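Local coordinates for thiosulfate sulfurtransferase TUM1 (Saccharomyces cerevisiae, PDB 3UTN), which takes up persulfide sulfur from NFS1 and passes it to UBA4 in the pathway that 2-thiolates the wobble uridine of tRNAs, at residues 179-182 and 183-187; 190-193 and 194-198; 271-274 and 275-278. All blocks are in the same frame, centred on the assembly; numbering follows the deposited sequence.

Interaction 1 (179-182 and 183-187); sequences SFQD and KEIVD. With DMS (dimethyl sulfoxide), chain F.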
# COMPACT_ATOMS: atom_id res chain seq x y z
N SER A 179 -7.57 -6.61 14.24
CA SER A 179 -6.93 -5.70 13.33
C SER A 179 -5.60 -5.27 13.92
O SER A 179 -5.35 -5.46 15.11
CB SER A 179 -7.84 -4.51 13.00
OG SER A 179 -8.17 -3.78 14.16
N PHE A 180 -4.74 -4.72 13.07
CA PHE A 180 -3.37 -4.49 13.46
C PHE A 180 -2.95 -3.05 13.25
O PHE A 180 -1.76 -2.77 13.08
CB PHE A 180 -2.45 -5.47 12.73
CG PHE A 180 -2.83 -6.91 12.94
CD1 PHE A 180 -2.52 -7.55 14.13
CD2 PHE A 180 -3.53 -7.61 11.97
CE1 PHE A 180 -2.88 -8.87 14.34
CE2 PHE A 180 -3.88 -8.93 12.17
CZ PHE A 180 -3.56 -9.57 13.36
N GLN A 181 -3.92 -2.13 13.27
CA GLN A 181 -3.63 -0.70 13.11
C GLN A 181 -2.56 -0.26 14.09
O GLN A 181 -1.63 0.45 13.72
CB GLN A 181 -4.88 0.16 13.31
CG GLN A 181 -5.97 -0.05 12.28
CD GLN A 181 -6.98 -1.09 12.71
OE1 GLN A 181 -6.63 -2.08 13.36
NE2 GLN A 181 -8.23 -0.88 12.35
N ASP A 182 -2.69 -0.71 15.33
CA ASP A 182 -1.74 -0.39 16.39
C ASP A 182 -0.31 -0.80 16.03
O ASP A 182 0.64 -0.11 16.37
CB ASP A 182 -2.17 -1.03 17.72
CG ASP A 182 -2.30 -2.55 17.64
OD1 ASP A 182 -2.40 -3.11 16.52
OD2 ASP A 182 -2.30 -3.20 18.71
N LYS A 183 -0.16 -1.94 15.35
CA LYS A 183 1.16 -2.43 14.98
C LYS A 183 1.60 -1.90 13.62
O LYS A 183 2.77 -2.02 13.25
CB LYS A 183 1.16 -3.96 14.94
CG LYS A 183 1.37 -4.62 16.30
CD LYS A 183 1.65 -6.11 16.16
CE LYS A 183 0.38 -6.91 15.91
NZ LYS A 183 0.65 -8.33 15.55
N GLU A 184 0.67 -1.33 12.88
CA GLU A 184 0.89 -1.10 11.45
C GLU A 184 0.78 0.34 11.04
O GLU A 184 1.33 0.75 10.03
CB GLU A 184 -0.12 -1.91 10.65
CG GLU A 184 0.19 -3.39 10.69
CD GLU A 184 1.41 -3.72 9.87
OE1 GLU A 184 2.20 -4.58 10.30
OE2 GLU A 184 1.58 -3.12 8.80
N ILE A 185 0.04 1.11 11.83
CA ILE A 185 -0.28 2.47 11.47
C ILE A 185 0.24 3.39 12.55
O ILE A 185 -0.11 3.25 13.72
CB ILE A 185 -1.80 2.67 11.30
CG1 ILE A 185 -2.31 1.77 10.17
CG2 ILE A 185 -2.13 4.13 11.06
CD1 ILE A 185 -3.81 1.73 10.02
N VAL A 186 1.09 4.32 12.14
CA VAL A 186 1.50 5.38 13.03
C VAL A 186 0.45 6.45 12.89
O VAL A 186 0.11 6.86 11.78
CB VAL A 186 2.86 5.97 12.65
CG1 VAL A 186 3.41 6.76 13.83
CG2 VAL A 186 3.83 4.87 12.26
N ASP A 187 -0.09 6.87 14.02
CA ASP A 187 -1.05 7.96 14.02
C ASP A 187 -0.28 9.26 14.06
O ASP A 187 0.91 9.28 14.40
CB ASP A 187 -1.99 7.84 15.22
CG ASP A 187 -2.95 6.67 15.09
OD1 ASP A 187 -3.11 6.14 13.97
OD2 ASP A 187 -3.55 6.29 16.12
S DMS F . -5.98 -2.16 17.20
O DMS F . -5.17 -2.89 16.19
C1 DMS F . -6.91 -0.94 16.42
C2 DMS F . -7.25 -3.19 17.76

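Interaction 2 (190-193 and 194-198); sequences EMFQ and LVKSG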
# COMPACT_ATOMS: atom_id res chain seq x y z
N GLU A 190 1.56 10.21 17.39
CA GLU A 190 2.88 9.63 17.54
C GLU A 190 3.87 10.26 16.58
O GLU A 190 4.98 10.60 16.98
CB GLU A 190 2.83 8.13 17.32
CG GLU A 190 4.14 7.45 17.66
CD GLU A 190 4.14 5.99 17.29
OE1 GLU A 190 3.07 5.46 16.96
OE2 GLU A 190 5.23 5.38 17.32
N MET A 191 3.48 10.40 15.32
CA MET A 191 4.33 11.03 14.32
C MET A 191 4.77 12.39 14.79
O MET A 191 5.95 12.71 14.80
CB MET A 191 3.60 11.17 12.99
CG MET A 191 3.66 9.92 12.16
SD MET A 191 5.35 9.34 11.95
CE MET A 191 6.03 10.53 10.81
N PHE A 192 3.79 13.19 15.20
CA PHE A 192 4.08 14.53 15.64
C PHE A 192 4.97 14.53 16.87
O PHE A 192 5.95 15.25 16.91
CB PHE A 192 2.82 15.34 15.90
CG PHE A 192 3.10 16.76 16.21
CD1 PHE A 192 3.62 17.59 15.23
CD2 PHE A 192 2.91 17.27 17.49
CE1 PHE A 192 3.90 18.91 15.50
CE2 PHE A 192 3.19 18.59 17.77
CZ PHE A 192 3.69 19.41 16.78
N GLN A 193 4.63 13.71 17.87
CA GLN A 193 5.45 13.61 19.07
C GLN A 193 6.87 13.22 18.71
O GLN A 193 7.82 13.82 19.19
CB GLN A 193 4.85 12.64 20.09
CG GLN A 193 5.67 12.49 21.38
CD GLN A 193 6.10 13.81 22.01
OE1 GLN A 193 5.48 14.86 21.80
NE2 GLN A 193 7.18 13.77 22.79
N LEU A 194 7.00 12.21 17.86
CA LEU A 194 8.31 11.76 17.41
C LEU A 194 9.08 12.90 16.77
O LEU A 194 10.27 13.06 17.02
CB LEU A 194 8.17 10.60 16.43
CG LEU A 194 7.77 9.30 17.10
CD1 LEU A 194 7.30 8.31 16.05
CD2 LEU A 194 8.91 8.75 17.95
N VAL A 195 8.39 13.69 15.96
CA VAL A 195 9.03 14.79 15.28
C VAL A 195 9.23 15.95 16.23
O VAL A 195 10.30 16.55 16.26
CB VAL A 195 8.21 15.23 14.06
CG1 VAL A 195 8.81 16.48 13.44
CG2 VAL A 195 8.18 14.10 13.05
N LYS A 196 8.19 16.26 17.01
CA LYS A 196 8.27 17.32 18.01
C LYS A 196 9.41 17.02 18.98
O LYS A 196 10.16 17.92 19.33
CB LYS A 196 6.95 17.46 18.77
CG LYS A 196 6.94 18.59 19.77
CD LYS A 196 5.59 18.71 20.46
CE LYS A 196 5.59 19.86 21.45
NZ LYS A 196 6.10 21.13 20.85
N SER A 197 9.54 15.77 19.39
CA SER A 197 10.60 15.36 20.30
C SER A 197 11.94 15.20 19.60
O SER A 197 12.96 14.99 20.25
CB SER A 197 10.23 14.08 21.03
OG SER A 197 10.10 13.02 20.10
N GLY A 198 11.94 15.32 18.27
CA GLY A 198 13.16 15.19 17.47
C GLY A 198 13.70 13.78 17.54
O GLY A 198 14.90 13.55 17.38

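Interaction 3 (271-274 and 275-278); sequences TLDP and SKPT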
# COMPACT_ATOMS: atom_id res chain seq x y z
N THR A 271 19.31 6.25 5.19
CA THR A 271 19.76 5.24 6.11
C THR A 271 18.56 4.40 6.47
O THR A 271 17.45 4.92 6.68
CB THR A 271 20.35 5.87 7.39
OG1 THR A 271 19.35 6.69 8.01
CG2 THR A 271 21.58 6.71 7.07
N LEU A 272 18.77 3.10 6.50
CA LEU A 272 17.82 2.23 7.11
C LEU A 272 18.57 1.49 8.19
O LEU A 272 19.36 0.59 7.92
CB LEU A 272 17.22 1.27 6.09
CG LEU A 272 15.83 0.77 6.49
CD1 LEU A 272 15.07 0.34 5.25
CD2 LEU A 272 15.92 -0.36 7.50
N ASP A 273 18.34 1.93 9.42
CA ASP A 273 18.98 1.33 10.57
C ASP A 273 18.19 0.08 10.92
O ASP A 273 17.01 0.17 11.25
CB ASP A 273 18.97 2.33 11.73
CG ASP A 273 19.85 1.91 12.88
OD1 ASP A 273 20.03 0.69 13.09
OD2 ASP A 273 20.35 2.80 13.59
N PRO A 274 18.85 -1.09 10.83
CA PRO A 274 18.18 -2.36 11.14
C PRO A 274 17.73 -2.45 12.60
O PRO A 274 16.89 -3.29 12.92
CB PRO A 274 19.26 -3.41 10.84
CG PRO A 274 20.55 -2.67 10.92
CD PRO A 274 20.25 -1.30 10.41
N SER A 275 18.28 -1.59 13.46
CA SER A 275 17.92 -1.59 14.87
C SER A 275 16.70 -0.72 15.16
O SER A 275 16.11 -0.81 16.23
CB SER A 275 19.11 -1.14 15.73
OG SER A 275 19.30 0.26 15.65
N LYS A 276 16.34 0.13 14.20
CA LYS A 276 15.20 1.02 14.37
C LYS A 276 13.97 0.46 13.69
O LYS A 276 14.07 -0.12 12.60
CB LYS A 276 15.50 2.39 13.78
CG LYS A 276 16.59 3.15 14.49
CD LYS A 276 16.88 4.45 13.78
CE LYS A 276 18.13 5.11 14.33
NZ LYS A 276 18.37 6.40 13.65
N PRO A 277 12.79 0.61 14.33
CA PRO A 277 11.58 0.31 13.60
C PRO A 277 11.44 1.32 12.48
O PRO A 277 12.20 2.29 12.41
CB PRO A 277 10.47 0.50 14.64
CG PRO A 277 11.15 0.60 15.96
CD PRO A 277 12.53 1.10 15.69
N THR A 278 10.50 1.09 11.59
CA THR A 278 10.40 1.93 10.43
C THR A 278 9.02 2.50 10.30
O THR A 278 8.03 1.86 10.62
CB THR A 278 10.83 1.17 9.16
OG1 THR A 278 12.22 0.85 9.29
CG2 THR A 278 10.64 2.01 7.91

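Interaction 1 (179-182 and 183-187)
Phe180 with Lys183, and Gln181 with Ile185, make a local side-chain contact along the helical turn 181-184, at the surface where the chain enters edge strand 185-186 of the second parallel sheet. Phe180 stands at the N-cap position and Lys183 lies alongside it, both side chains pointing the same way. The lysine bends at chi3 (-79°), which lays CE obliquely against the ring, 3.5 Å from Phe180 CD1. Ile185 CD1 rests 3.6 Å from Gln181 CG, the two chains side by side. The carbonyl of Gln181 takes two donors: Ile185 N at 2.6 Å from Gln181 O, tilted from the carbonyl plane, and Glu184 N at 3.0 Å from the same O, well above that plane. Asp182 OD1 turns back to its neighbour in a weak bond from Lys183 N (2.8 Å). A dimethyl sulfoxide, probably from the crystallisation liquor, lies beside Asp182 and receives a weak bond from Asp182 N. Glu184 turns its carboxylate away, OE2 making a salt bridge with Lys292 and a hydrogen bond with Trp132, while Ile185 packs on Trp132 of helix 127-136. Ile185 and Val186 continue into the parallel sheet of the C-terminal rhodanese domain, with strand order 1-5-4-2-3.

Interaction 2 (190-193 and 194-198)
Gln193 O is gripped twice by one residue: Ser197 N and Ser197 OG both lie 2.6 Å from it, reaching the oxygen from opposite faces of the carbonyl plane. The amide gives the regular bond of the helix; the hydroxyl can add its own because chi1 of 64° sets OG between the backbone N and the carbonyl carbon, folded back over the preceding turn. The side-chain amide of Gln193 bends round at chi2 and brings NE2 to 3.5 Å from Ser197 CB, a plain contact beside the gripped carbonyl. On another side of helix 188-196, Lys196 CB sits over one face of the Phe192 ring, 18° off its normal, in a CH-pi contact offset toward the rim. The two side chains cross obliquely, with Lys196 CD 3.6 Å from Phe192 CE2. Tyr188 also meets this ring, and Trp321 packs on it edge-to-face.

Toward the start of the segment, Glu190 and Leu194 run side by side, Leu194 CD1 lying 3.6 Å from Glu190 CG. The extended glutamate carries its carboxylate past the leucine to a salt bridge with Arg304. Leu194 and Met191 turn to Ile279 of strand 278-281 and to Leu200, pressing the helix on the sheet. Gly198 closes the helix in a Schellman motif, its positive phi favouring glycine and its N bonded to Val195 O at 2.9 Å. The chemistry thus divides round the helix: hydrocarbon faces the domain interior, the lysine lends its CB to an aromatic face, and the serine hydroxyl adds a second bond to the Gln193 carbonyl near the end of the helix, which probably stiffens it there.

Interaction 3 (271-274 and 275-278)
With chi1 of -169°, Asp273 swings its carboxylate away from its own amide and across to Ser275, whose OG, at chi1 75°, is folded back to meet it. The frame is a type I beta turn from Asp273 to Lys276, in the loop between helix 255-267 and strand 278-281 of the C-terminal rhodanese domain. Lys276 N closes it on Asp273 O at 3.0 Å, approaching from well above the carbonyl plane. Asp273 OD1 takes two more bonds, from Ser275 N at 2.9 Å and from Ser275 OG at 2.7 Å, both donors on the same face of the carboxylate. The bond from Ser275 N is the Asx-turn kind, in which an aspartate side chain takes the amide two residues on.

The extended Lys276 crosses Asp273 at about a right angle, its methylenes passing the aspartate CB. Its NZ is hydrogen-bonded to Ala201 O and stays 4.1 Å from Asp273 OD2, opposite charges near each other but beyond a salt bridge. A leucine in place of Asp273 would probably leave Ser275 N and OG without their shared acceptor and the serine hydroxyl freer to turn. Just before the turn, Leu272 packs on Leu261 and Leu265 of helix 255-267; after it, Thr278 OG1 is hydrogen-bonded to Asn205. Nearest to the second carboxylate oxygen on the lysine side is a carbon: Lys276 CE lies 3.3 Å from Asp273 OD2.

All three contacts are local and follow one another along the chain, so none nests in or crosses another. Interaction 1 closes the short turn leading into edge strand 185-186, beside helix 127-136. The chain goes straight on into helix 188-196, where interaction 2 holds the final turns; the two touch where Val186 CG1 packs on Met191 CG at 3.6 Å. Much later, interaction 3 closes the beta turn that delivers the chain to strand 278-281, a central strand of the same sheet. Its centre is about 18 Å from that of interaction 1 and about 17 Å from that of interaction 2. Helix 188-196 nevertheless reaches strand 278-281 through side chains on Ile279.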